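Local coordinates for MS5a (Brassica napus, PDB 6L77), which is a meiosis-related protein of unsettled molecular function whose cystatin-like folds enhance papain in a non-canonical way, at residues Val186-Tyr192 against His204-Arg210; Ile139-Glu144 against Met158-Ile163; Arg123-Met128 against Val167-Asn173. All coordinates share one frame; numbering follows the deposited sequence.

Contact 1 (Val186-Tyr192 against His204-Arg210); sequences VLVYIRY and HIAIVRR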
loop_
_atom_site.group_PDB
_atom_site.type_symbol
_atom_site.label_atom_id
_atom_site.label_comp_id
_atom_site.label_asym_id
_atom_site.label_seq_id
_atom_site.Cartn_x
_atom_site.Cartn_y
_atom_site.Cartn_z
ATOM N N VAL A 186 -7.584 0.361 8.007
ATOM C CA VAL A 186 -8.532 0.610 6.923
ATOM C C VAL A 186 -8.657 -0.638 6.063
ATOM O O VAL A 186 -7.738 -1.460 5.980
ATOM C CB VAL A 186 -8.137 1.811 6.025
ATOM C CG1 VAL A 186 -8.251 3.154 6.774
ATOM C CG2 VAL A 186 -6.733 1.624 5.462
ATOM N N LEU A 187 -9.810 -0.762 5.409
ATOM C CA LEU A 187 -10.052 -1.761 4.377
ATOM C C LEU A 187 -10.355 -0.995 3.094
ATOM O O LEU A 187 -11.303 -0.203 3.056
ATOM C CB LEU A 187 -11.211 -2.675 4.789
ATOM C CG LEU A 187 -11.563 -3.919 3.987
ATOM C CD1 LEU A 187 -10.411 -4.883 3.977
ATOM C CD2 LEU A 187 -12.787 -4.591 4.584
ATOM N N VAL A 188 -9.538 -1.197 2.057
ATOM C CA VAL A 188 -9.585 -0.370 0.853
ATOM C C VAL A 188 -10.040 -1.218 -0.327
ATOM O O VAL A 188 -9.464 -2.278 -0.593
ATOM C CB VAL A 188 -8.218 0.273 0.557
ATOM C CG1 VAL A 188 -8.373 1.313 -0.537
ATOM C CG2 VAL A 188 -7.632 0.893 1.818
ATOM N N TYR A 189 -11.053 -0.736 -1.049
ATOM C CA TYR A 189 -11.537 -1.361 -2.277
ATOM C C TYR A 189 -11.217 -0.423 -3.430
ATOM O O TYR A 189 -11.652 0.734 -3.423
ATOM C CB TYR A 189 -13.047 -1.606 -2.224
ATOM C CG TYR A 189 -13.530 -2.404 -1.032
ATOM C CD1 TYR A 189 -13.818 -1.780 0.179
ATOM C CD2 TYR A 189 -13.731 -3.780 -1.126
ATOM C CE1 TYR A 189 -14.288 -2.506 1.263
ATOM C CE2 TYR A 189 -14.191 -4.512 -0.044
ATOM C CZ TYR A 189 -14.472 -3.867 1.144
ATOM O OH TYR A 189 -14.939 -4.593 2.212
ATOM N N ILE A 190 -10.481 -0.914 -4.421
ATOM C CA ILE A 190 -10.027 -0.079 -5.524
ATOM C C ILE A 190 -10.490 -0.703 -6.825
ATOM O O ILE A 190 -10.100 -1.829 -7.152
ATOM C CB ILE A 190 -8.502 0.095 -5.525
ATOM C CG1 ILE A 190 -8.044 0.596 -4.154
ATOM C CG2 ILE A 190 -8.098 1.060 -6.661
ATOM C CD1 ILE A 190 -6.530 0.705 -3.982
ATOM N N ARG A 191 -11.307 0.031 -7.570
ATOM C CA ARG A 191 -11.744 -0.365 -8.899
ATOM C C ARG A 191 -10.897 0.402 -9.909
ATOM O O ARG A 191 -10.901 1.638 -9.904
ATOM C CB ARG A 191 -13.235 -0.070 -9.073
ATOM C CG ARG A 191 -13.762 -0.209 -10.496
ATOM C CD ARG A 191 -13.944 -1.658 -10.935
ATOM N NE ARG A 191 -14.476 -1.679 -12.293
ATOM C CZ ARG A 191 -13.737 -1.535 -13.390
ATOM N NH1 ARG A 191 -14.315 -1.534 -14.580
ATOM N NH2 ARG A 191 -12.420 -1.395 -13.301
ATOM N N TYR A 192 -10.156 -0.321 -10.757
ATOM C CA TYR A 192 -9.275 0.372 -11.689
ATOM C C TYR A 192 -9.197 -0.372 -13.014
ATOM O O TYR A 192 -9.400 -1.589 -13.077
ATOM C CB TYR A 192 -7.874 0.570 -11.091
ATOM C CG TYR A 192 -7.065 -0.699 -10.848
ATOM C CD1 TYR A 192 -7.255 -1.467 -9.699
ATOM C CD2 TYR A 192 -6.087 -1.106 -11.751
ATOM C CE1 TYR A 192 -6.490 -2.617 -9.462
ATOM C CE2 TYR A 192 -5.328 -2.250 -11.528
ATOM C CZ TYR A 192 -5.530 -3.000 -10.377
ATOM O OH TYR A 192 -4.776 -4.145 -10.158
ATOM N N HIS A 204 -10.122 -4.328 -13.215
ATOM C CA HIS A 204 -9.581 -4.897 -11.988
ATOM C C HIS A 204 -10.306 -4.354 -10.764
ATOM O O HIS A 204 -10.758 -3.206 -10.744
ATOM C CB HIS A 204 -8.088 -4.577 -11.812
ATOM C CG HIS A 204 -7.201 -5.111 -12.894
ATOM N ND1 HIS A 204 -6.703 -6.398 -12.883
ATOM C CD2 HIS A 204 -6.686 -4.518 -13.998
ATOM C CE1 HIS A 204 -5.935 -6.579 -13.945
ATOM N NE2 HIS A 204 -5.905 -5.454 -14.636
ATOM N N ILE A 205 -10.363 -5.185 -9.723
ATOM C CA ILE A 205 -10.677 -4.751 -8.364
ATOM C C ILE A 205 -9.591 -5.289 -7.442
ATOM O O ILE A 205 -9.248 -6.474 -7.513
ATOM C CB ILE A 205 -12.064 -5.244 -7.903
ATOM C CG1 ILE A 205 -13.174 -4.544 -8.696
ATOM C CG2 ILE A 205 -12.246 -5.031 -6.401
ATOM C CD1 ILE A 205 -14.567 -5.117 -8.457
ATOM N N ALA A 206 -9.050 -4.420 -6.587
ATOM C CA ALA A 206 -8.135 -4.824 -5.527
ATOM C C ALA A 206 -8.797 -4.582 -4.178
ATOM O O ALA A 206 -9.515 -3.592 -3.994
ATOM C CB ALA A 206 -6.808 -4.061 -5.608
ATOM N N ILE A 207 -8.569 -5.493 -3.239
ATOM C CA ILE A 207 -9.070 -5.360 -1.875
ATOM C C ILE A 207 -7.873 -5.496 -0.948
ATOM O O ILE A 207 -7.161 -6.502 -1.007
ATOM C CB ILE A 207 -10.139 -6.418 -1.548
ATOM C CG1 ILE A 207 -11.326 -6.285 -2.509
ATOM C CG2 ILE A 207 -10.601 -6.272 -0.103
ATOM C CD1 ILE A 207 -12.391 -7.357 -2.338
ATOM N N VAL A 208 -7.626 -4.483 -0.115
ATOM C CA VAL A 208 -6.425 -4.463 0.723
ATOM C C VAL A 208 -6.800 -4.037 2.135
ATOM O O VAL A 208 -7.400 -2.974 2.324
ATOM C CB VAL A 208 -5.348 -3.507 0.177
ATOM C CG1 VAL A 208 -4.123 -3.546 1.101
ATOM C CG2 VAL A 208 -4.959 -3.866 -1.244
ATOM N N ARG A 209 -6.431 -4.847 3.127
ATOM C CA ARG A 209 -6.580 -4.449 4.519
ATOM C C ARG A 209 -5.244 -3.947 5.055
ATOM O O ARG A 209 -4.233 -4.657 4.991
ATOM C CB ARG A 209 -7.090 -5.592 5.395
ATOM C CG ARG A 209 -7.363 -5.110 6.817
ATOM C CD ARG A 209 -7.746 -6.242 7.755
ATOM N NE ARG A 209 -9.022 -6.843 7.395
ATOM C CZ ARG A 209 -9.166 -8.066 6.890
ATOM N NH1 ARG A 209 -8.107 -8.848 6.694
ATOM N NH2 ARG A 209 -10.382 -8.518 6.600
ATOM N N ARG A 210 -5.246 -2.729 5.581
ATOM C CA ARG A 210 -4.123 -2.185 6.328
ATOM C C ARG A 210 -4.433 -2.286 7.816
ATOM O O ARG A 210 -5.419 -1.710 8.291
ATOM C CB ARG A 210 -3.857 -0.723 5.952
ATOM C CG ARG A 210 -2.664 -0.115 6.710
ATOM C CD ARG A 210 -2.936 1.356 7.070
ATOM N NE ARG A 210 -2.989 2.206 5.881
ATOM C CZ ARG A 210 -3.611 3.383 5.817
ATOM N NH1 ARG A 210 -4.258 3.858 6.876
ATOM N NH2 ARG A 210 -3.585 4.084 4.687
#
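Val188 N donates to Val208 O over 2.8 Å, with an N-H...O angle of 166°, and Val208 N answers to Val188 O. The same paired exchange recurs at Val186 with Arg210, Ile190 with Ala206 and Tyr192 with His204, so eight backbone bonds join the two strands of an antiparallel beta hairpin. Leu187 with Arg209, Tyr189 with Ile207 and Arg191 with Ile205 form the intervening non-hydrogen-bonded pairs. The many beta-branched residues suit these extended backbones.

Near the turn, His204 CB sits 3.3 Å from Tyr192 CZ, over one face of the phenol ring, in a CH-pi contact. The two rings are nearly parallel, 16° between planes, yet slid so far apart that they barely overlap. Tyr192 reaches this place because its CG lies between the backbone N and the carbonyl carbon (chi1 66°), which swings the ring toward the partner strand; Ala206 CB, small enough to fit, meets the ring edge. Gln194 holds His204 NE2. At the far end, Val186 CG2 is centred over one face of the Arg210 guanidinium, 3.6 Å from its CZ. Arg210 NE bonds to Tyr142 OH and NH1 to Arg184 O, and Trp138 adds a cation-pi contact. On the sheet face that carries Leu187, Tyr189 and Arg191, Ile207 CG1 lies 3.7 Å from Tyr189 CD2.

Helix 138-150 packs over the face carrying Tyr192, Ala206 and Val208, while on the opposite one Pro109 touches Leu187 and Tyr189, and Pro113 touches Tyr189. Strand 161-170 flanks the hairpin beside 186-195, and strand 219-227 beside 201-212.

Contact 2 (Ile139-Glu144 against Met158-Ile163); sequences IRLYME and MSDLKI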
loop_
_atom_site.group_PDB
_atom_site.type_symbol
_atom_site.label_atom_id
_atom_site.label_comp_id
_atom_site.label_asym_id
_atom_site.label_seq_id
_atom_site.Cartn_x
_atom_site.Cartn_y
_atom_site.Cartn_z
ATOM N N ILE A 139 -3.278 5.488 -1.911
ATOM C CA ILE A 139 -4.291 4.679 -2.576
ATOM C C ILE A 139 -3.731 4.118 -3.876
ATOM O O ILE A 139 -3.809 2.912 -4.135
ATOM C CB ILE A 139 -5.564 5.513 -2.796
ATOM C CG1 ILE A 139 -6.186 5.851 -1.435
ATOM C CG2 ILE A 139 -6.565 4.792 -3.703
ATOM C CD1 ILE A 139 -7.350 6.845 -1.535
ATOM N N ARG A 140 -3.109 4.979 -4.691
ATOM C CA ARG A 140 -2.460 4.499 -5.908
ATOM C C ARG A 140 -1.358 3.495 -5.592
ATOM O O ARG A 140 -1.202 2.493 -6.300
ATOM C CB ARG A 140 -1.883 5.665 -6.717
ATOM C CG ARG A 140 -0.972 5.190 -7.872
ATOM C CD ARG A 140 -0.629 6.308 -8.837
ATOM N NE ARG A 140 -0.159 7.508 -8.157
ATOM C CZ ARG A 140 1.100 7.717 -7.787
ATOM N NH1 ARG A 140 2.024 6.795 -8.028
ATOM N NH2 ARG A 140 1.436 8.847 -7.171
ATOM N N LEU A 141 -0.579 3.751 -4.534
ATOM C CA LEU A 141 0.446 2.798 -4.117
ATOM C C LEU A 141 -0.142 1.410 -3.864
ATOM O O LEU A 141 0.408 0.398 -4.326
ATOM C CB LEU A 141 1.149 3.314 -2.858
ATOM C CG LEU A 141 2.194 2.360 -2.255
ATOM C CD1 LEU A 141 3.292 2.055 -3.265
ATOM C CD2 LEU A 141 2.790 2.974 -1.012
ATOM N N TYR A 142 -1.248 1.332 -3.111
ATOM C CA TYR A 142 -1.789 0.011 -2.793
ATOM C C TYR A 142 -2.312 -0.668 -4.051
ATOM O O TYR A 142 -2.149 -1.885 -4.219
ATOM C CB TYR A 142 -2.893 0.094 -1.734
ATOM C CG TYR A 142 -2.477 0.542 -0.331
ATOM C CD1 TYR A 142 -1.208 1.071 -0.073
ATOM C CD2 TYR A 142 -3.370 0.434 0.734
ATOM C CE1 TYR A 142 -0.849 1.483 1.224
ATOM C CE2 TYR A 142 -3.025 0.844 2.018
ATOM C CZ TYR A 142 -1.768 1.372 2.255
ATOM O OH TYR A 142 -1.440 1.782 3.523
HETATM N N MSE A 143 -2.907 0.102 -4.962
HETATM C CA MSE A 143 -3.293 -0.442 -6.273
HETATM C C MSE A 143 -2.084 -0.990 -7.046
HETATM O O MSE A 143 -2.127 -2.083 -7.616
HETATM C CB MSE A 143 -3.988 0.629 -7.123
HETATM C CG MSE A 143 -4.234 0.192 -8.574
HETATM SE SE MSE A 143 -4.903 1.663 -9.701
HETATM C CE MSE A 143 -3.372 2.880 -9.564
ATOM N N GLU A 144 -0.999 -0.213 -7.065
ATOM C CA GLU A 144 0.184 -0.633 -7.813
ATOM C C GLU A 144 0.775 -1.919 -7.250
ATOM O O GLU A 144 1.178 -2.810 -8.009
ATOM C CB GLU A 144 1.217 0.493 -7.821
ATOM C CG GLU A 144 0.777 1.641 -8.711
ATOM C CD GLU A 144 1.743 2.809 -8.711
ATOM O OE1 GLU A 144 2.695 2.809 -7.896
ATOM O OE2 GLU A 144 1.539 3.730 -9.530
HETATM N N MSE A 158 3.104 1.230 -14.654
HETATM C CA MSE A 158 2.068 1.660 -13.718
HETATM C C MSE A 158 1.216 2.786 -14.288
HETATM O O MSE A 158 0.125 3.055 -13.791
HETATM C CB MSE A 158 2.676 2.102 -12.383
HETATM C CG MSE A 158 3.308 0.974 -11.578
HETATM SE SE MSE A 158 2.218 -0.655 -11.576
HETATM C CE MSE A 158 3.355 -1.790 -10.454
ATOM N N SER A 159 1.710 3.451 -15.335
ATOM C CA SER A 159 0.907 4.493 -15.961
ATOM C C SER A 159 -0.225 3.927 -16.812
ATOM O O SER A 159 -1.076 4.699 -17.268
ATOM C CB SER A 159 1.797 5.414 -16.800
ATOM O OG SER A 159 2.272 4.754 -17.956
ATOM N N ASP A 160 -0.260 2.608 -17.032
ATOM C CA ASP A 160 -1.403 1.985 -17.690
ATOM C C ASP A 160 -2.622 1.883 -16.782
ATOM O O ASP A 160 -3.704 1.534 -17.268
ATOM C CB ASP A 160 -1.048 0.581 -18.185
ATOM C CG ASP A 160 0.051 0.581 -19.234
ATOM O OD1 ASP A 160 0.276 1.636 -19.866
ATOM O OD2 ASP A 160 0.676 -0.483 -19.434
ATOM N N LEU A 161 -2.472 2.152 -15.488
ATOM C CA LEU A 161 -3.544 1.969 -14.521
ATOM C C LEU A 161 -4.287 3.278 -14.309
ATOM O O LEU A 161 -3.669 4.341 -14.199
ATOM C CB LEU A 161 -2.988 1.464 -13.189
ATOM C CG LEU A 161 -2.131 0.207 -13.272
ATOM C CD1 LEU A 161 -1.718 -0.245 -11.872
ATOM C CD2 LEU A 161 -2.884 -0.902 -14.021
ATOM N N LYS A 162 -5.616 3.193 -14.236
ATOM C CA LYS A 162 -6.466 4.361 -14.028
ATOM C C LYS A 162 -7.521 4.037 -12.982
ATOM O O LYS A 162 -8.353 3.152 -13.198
ATOM C CB LYS A 162 -7.134 4.790 -15.337
ATOM C CG LYS A 162 -8.152 5.900 -15.163
ATOM C CD LYS A 162 -8.807 6.254 -16.479
ATOM C CE LYS A 162 -9.814 7.371 -16.303
ATOM N NZ LYS A 162 -10.604 7.590 -17.545
ATOM N N ILE A 163 -7.516 4.776 -11.873
ATOM C CA ILE A 163 -8.485 4.529 -10.807
ATOM C C ILE A 163 -9.867 5.013 -11.228
ATOM O O ILE A 163 -10.031 6.138 -11.715
ATOM C CB ILE A 163 -8.044 5.211 -9.505
ATOM C CG1 ILE A 163 -6.690 4.671 -9.044
ATOM C CG2 ILE A 163 -9.091 5.001 -8.433
ATOM C CD1 ILE A 163 -6.145 5.366 -7.818
HETATM O O HOH W 1 -0.568 3.946 -11.334
#
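Packing of a helix on an antiparallel sheet, as in cystatin-like folds, here sets Met143 of helix 138-150 against Leu161 and Ile163 at the start of strand 161-170. The short helix and strand axes pass 10.1 Å apart, a separation filled by apolar side chains. Met143, a selenomethionine in this crystal, has its CG anti to the backbone N (chi1 172°) and bends only at its last torsion, so SE comes 3.6 Å from Ile163 CG1 and CE lies 3.9 Å from Leu161 CB. A long, flexible, unbranched chain suits this position, since it can turn its end between two strand residues whose side chains point toward the helix. Ile163 CD1 also reaches Ile139 CG2, the two isoleucines crossing at about a right angle, and Trp133 of helix 130-135 touches both.

Just before the strand, in the 3-10 segment 158-160, Met158, likewise a selenomethionine, lays its chain across Glu144. Its CE meets Glu144 O at 3.4 Å, while its CG packs 3.7 Å from Glu144 CD. Arg140, one helical turn earlier, offers NH1 to Glu144 OE2 in a weak salt bridge, 3.4 Å long. The same carboxylate oxygen is tied to the turn through a water, which donates both to Glu144 OE2 at 2.8 Å and to Met158 O at 2.7 Å.

Contact 3 (Arg123-Met128 against Val167-Asn173); sequences RFLYKM and VVETEEN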
loop_
_atom_site.group_PDB
_atom_site.type_symbol
_atom_site.label_atom_id
_atom_site.label_comp_id
_atom_site.label_asym_id
_atom_site.label_seq_id
_atom_site.Cartn_x
_atom_site.Cartn_y
_atom_site.Cartn_z
ATOM N N ARG A 123 -21.429 -0.285 10.333
ATOM C CA ARG A 123 -20.269 -0.298 9.456
ATOM C C ARG A 123 -20.061 1.092 8.863
ATOM O O ARG A 123 -21.027 1.777 8.514
ATOM C CB ARG A 123 -20.442 -1.315 8.339
ATOM C CG ARG A 123 -20.500 -2.752 8.828
ATOM C CD ARG A 123 -20.729 -3.711 7.683
ATOM N NE ARG A 123 -19.636 -3.709 6.710
ATOM C CZ ARG A 123 -19.640 -4.484 5.633
ATOM N NH1 ARG A 123 -20.681 -5.289 5.423
ATOM N NH2 ARG A 123 -18.641 -4.450 4.771
ATOM N N PHE A 124 -18.799 1.500 8.740
ATOM C CA PHE A 124 -18.457 2.872 8.344
ATOM C C PHE A 124 -17.682 2.846 7.036
ATOM O O PHE A 124 -16.488 2.545 7.022
ATOM C CB PHE A 124 -17.688 3.541 9.474
ATOM C CG PHE A 124 -18.375 3.374 10.780
ATOM C CD1 PHE A 124 -19.616 3.963 10.986
ATOM C CD2 PHE A 124 -17.850 2.555 11.762
ATOM C CE1 PHE A 124 -20.298 3.791 12.174
ATOM C CE2 PHE A 124 -18.524 2.366 12.951
ATOM C CZ PHE A 124 -19.757 2.989 13.161
ATOM N N LEU A 125 -18.368 3.166 5.938
ATOM C CA LEU A 125 -17.804 3.085 4.595
ATOM C C LEU A 125 -17.747 4.472 3.966
ATOM O O LEU A 125 -18.686 5.258 4.096
ATOM C CB LEU A 125 -18.629 2.132 3.707
ATOM C CG LEU A 125 -18.432 0.653 4.078
ATOM C CD1 LEU A 125 -19.384 0.247 5.181
ATOM C CD2 LEU A 125 -18.617 -0.245 2.864
ATOM N N TYR A 126 -16.643 4.760 3.284
ATOM C CA TYR A 126 -16.379 6.082 2.724
ATOM C C TYR A 126 -16.196 5.932 1.223
ATOM O O TYR A 126 -15.191 5.370 0.775
ATOM C CB TYR A 126 -15.141 6.708 3.377
ATOM C CG TYR A 126 -15.296 6.878 4.867
ATOM C CD1 TYR A 126 -15.183 5.788 5.726
ATOM C CD2 TYR A 126 -15.580 8.120 5.424
ATOM C CE1 TYR A 126 -15.360 5.932 7.092
ATOM C CE2 TYR A 126 -15.742 8.272 6.789
ATOM C CZ TYR A 126 -15.618 7.166 7.619
ATOM O OH TYR A 126 -15.788 7.284 8.986
ATOM N N LYS A 127 -17.172 6.417 0.454
ATOM C CA LYS A 127 -17.086 6.449 -1.003
ATOM C C LYS A 127 -16.241 7.650 -1.404
ATOM O O LYS A 127 -16.687 8.802 -1.293
ATOM C CB LYS A 127 -18.469 6.542 -1.648
ATOM C CG LYS A 127 -19.441 5.430 -1.301
ATOM C CD LYS A 127 -20.734 5.576 -2.118
ATOM C CE LYS A 127 -21.871 4.720 -1.570
ATOM N NZ LYS A 127 -23.117 4.824 -2.389
HETATM N N MSE A 128 -15.036 7.385 -1.886
HETATM C CA MSE A 128 -14.080 8.453 -2.169
HETATM C C MSE A 128 -14.380 9.147 -3.486
HETATM O O MSE A 128 -14.902 8.536 -4.418
HETATM C CB MSE A 128 -12.653 7.904 -2.185
HETATM C CG MSE A 128 -12.167 7.412 -0.822
HETATM SE SE MSE A 128 -12.525 8.731 0.617
HETATM C CE MSE A 128 -11.837 7.678 2.134
ATOM N N VAL A 167 -13.496 2.795 -2.320
ATOM C CA VAL A 167 -14.291 2.788 -1.098
ATOM C C VAL A 167 -13.369 2.354 0.031
ATOM O O VAL A 167 -12.607 1.401 -0.130
ATOM C CB VAL A 167 -15.505 1.843 -1.213
ATOM C CG1 VAL A 167 -16.183 1.644 0.143
ATOM C CG2 VAL A 167 -16.495 2.378 -2.249
ATOM N N VAL A 168 -13.418 3.057 1.161
ATOM C CA VAL A 168 -12.624 2.697 2.333
ATOM C C VAL A 168 -13.569 2.393 3.486
ATOM O O VAL A 168 -14.537 3.126 3.710
ATOM C CB VAL A 168 -11.640 3.815 2.731
ATOM C CG1 VAL A 168 -10.862 3.400 3.975
ATOM C CG2 VAL A 168 -10.675 4.118 1.579
ATOM N N GLU A 169 -13.282 1.320 4.221
ATOM C CA GLU A 169 -14.059 0.949 5.393
ATOM C C GLU A 169 -13.171 1.024 6.626
ATOM O O GLU A 169 -12.035 0.526 6.621
ATOM C CB GLU A 169 -14.683 -0.449 5.255
ATOM C CG GLU A 169 -15.477 -0.859 6.502
ATOM C CD GLU A 169 -16.414 -2.049 6.295
ATOM O OE1 GLU A 169 -16.384 -2.665 5.210
ATOM O OE2 GLU A 169 -17.188 -2.358 7.230
ATOM N N THR A 170 -13.689 1.657 7.675
ATOM C CA THR A 170 -13.013 1.775 8.957
ATOM C C THR A 170 -13.806 1.037 10.021
ATOM O O THR A 170 -14.971 0.684 9.834
ATOM C CB THR A 170 -12.852 3.240 9.389
ATOM O OG1 THR A 170 -14.150 3.817 9.544
ATOM C CG2 THR A 170 -12.057 4.033 8.351
ATOM N N GLU A 171 -13.150 0.851 11.166
ATOM C CA GLU A 171 -13.745 0.216 12.332
ATOM C C GLU A 171 -14.494 1.205 13.213
ATOM O O GLU A 171 -15.318 0.790 14.031
ATOM C CB GLU A 171 -12.638 -0.483 13.140
ATOM C CG GLU A 171 -11.557 -1.095 12.225
ATOM C CD GLU A 171 -10.394 -1.755 12.969
ATOM O OE1 GLU A 171 -10.115 -1.387 14.131
ATOM O OE2 GLU A 171 -9.752 -2.645 12.372
ATOM N N GLU A 172 -14.241 2.502 13.039
ATOM C CA GLU A 172 -14.804 3.545 13.876
ATOM C C GLU A 172 -15.340 4.656 12.988
ATOM O O GLU A 172 -14.820 4.905 11.893
ATOM C CB GLU A 172 -13.760 4.135 14.826
ATOM C CG GLU A 172 -12.962 3.121 15.614
ATOM C CD GLU A 172 -11.711 3.734 16.211
ATOM O OE1 GLU A 172 -11.455 4.934 15.958
ATOM O OE2 GLU A 172 -10.983 3.015 16.929
ATOM N N ASN A 173 -16.365 5.332 13.491
ATOM C CA ASN A 173 -17.032 6.414 12.773
ATOM C C ASN A 173 -16.201 7.689 12.909
ATOM O O ASN A 173 -16.334 8.421 13.892
ATOM C CB ASN A 173 -18.439 6.603 13.324
ATOM C CG ASN A 173 -19.269 7.548 12.484
ATOM O OD1 ASN A 173 -18.726 8.401 11.788
ATOM N ND2 ASN A 173 -20.581 7.405 12.548
HETATM O O HOH W 2 -17.033 -0.801 9.525
#
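Arg123 grips Glu169 side-on, one nitrogen to each carboxylate oxygen: NE reaches OE2 at 2.8 Å, and NH2 reaches OE1 at 2.9 Å along the syn lone pair, the bond perfectly straight. The guanidinium and carboxylate planes stand 17° apart, close to coplanar. A bend at chi3 (63°) in the arginine turns its head toward the extended glutamate.

Phe124 lays one ring face on Asn173, whose CB stands 3.6 Å from Phe124 CE1 in a CH-pi contact; Glu171 O lies at the ring edge. The backbone N of Phe124 donates to a water that in turn donates to Glu169 OE2 and Thr170 O, while Thr170 N donates to Phe124 O. Leu125 turns to the same face as Glu169, packing CD1 3.9 Å from Glu169 CD and CD2 near Val167 CG1.

Tyr126 exchanges backbone bonds with Val168, its N reaching Val168 O at 2.7 Å. Its ring edge meets Val168 O and Thr170 OG1, and its hydroxyl bonds to Val174 O. Thr170 OG1 in turn donates to Glu172 O at 2.7 Å, bracing the chain between Thr170 and Glu172. Lys127 keeps its aliphatic CG near Val167 CG2 and makes a cation-pi contact with Phe118. Met128, a selenomethionine, places CE 3.8 Å from Val168 CG2, beside Val179 of helix 176-181.

The short edge strand 124-127 is thus secured by more than backbone bonding: the bidentate salt bridge would favour a charged Glu169, and water and Arg123 together fix the orientation of its carboxylate.

Overall arrangement
All three contacts reach one antiparallel sheet, where strands 201-212, 186-195, 161-170 and 124-127 follow in that order to the edge. Contact 1 is the hairpin, contact 3 joins the edge strand to 161-170, and contact 2 sets helix 138-150 against the beginning of that same strand. Along the chain, contact 2 falls between the two segments of contact 3, and contact 1 follows both. Centres of contacts 1 and 2 lie about 11 Å apart, 1 and 3 about 12 Å, 2 and 3 about 21 Å. Leu187 O with Glu169 N and Arg210 NE with Tyr142 OH join the hairpin to strand 161-170 and to helix 138-150, consistent with one cystatin-like unit.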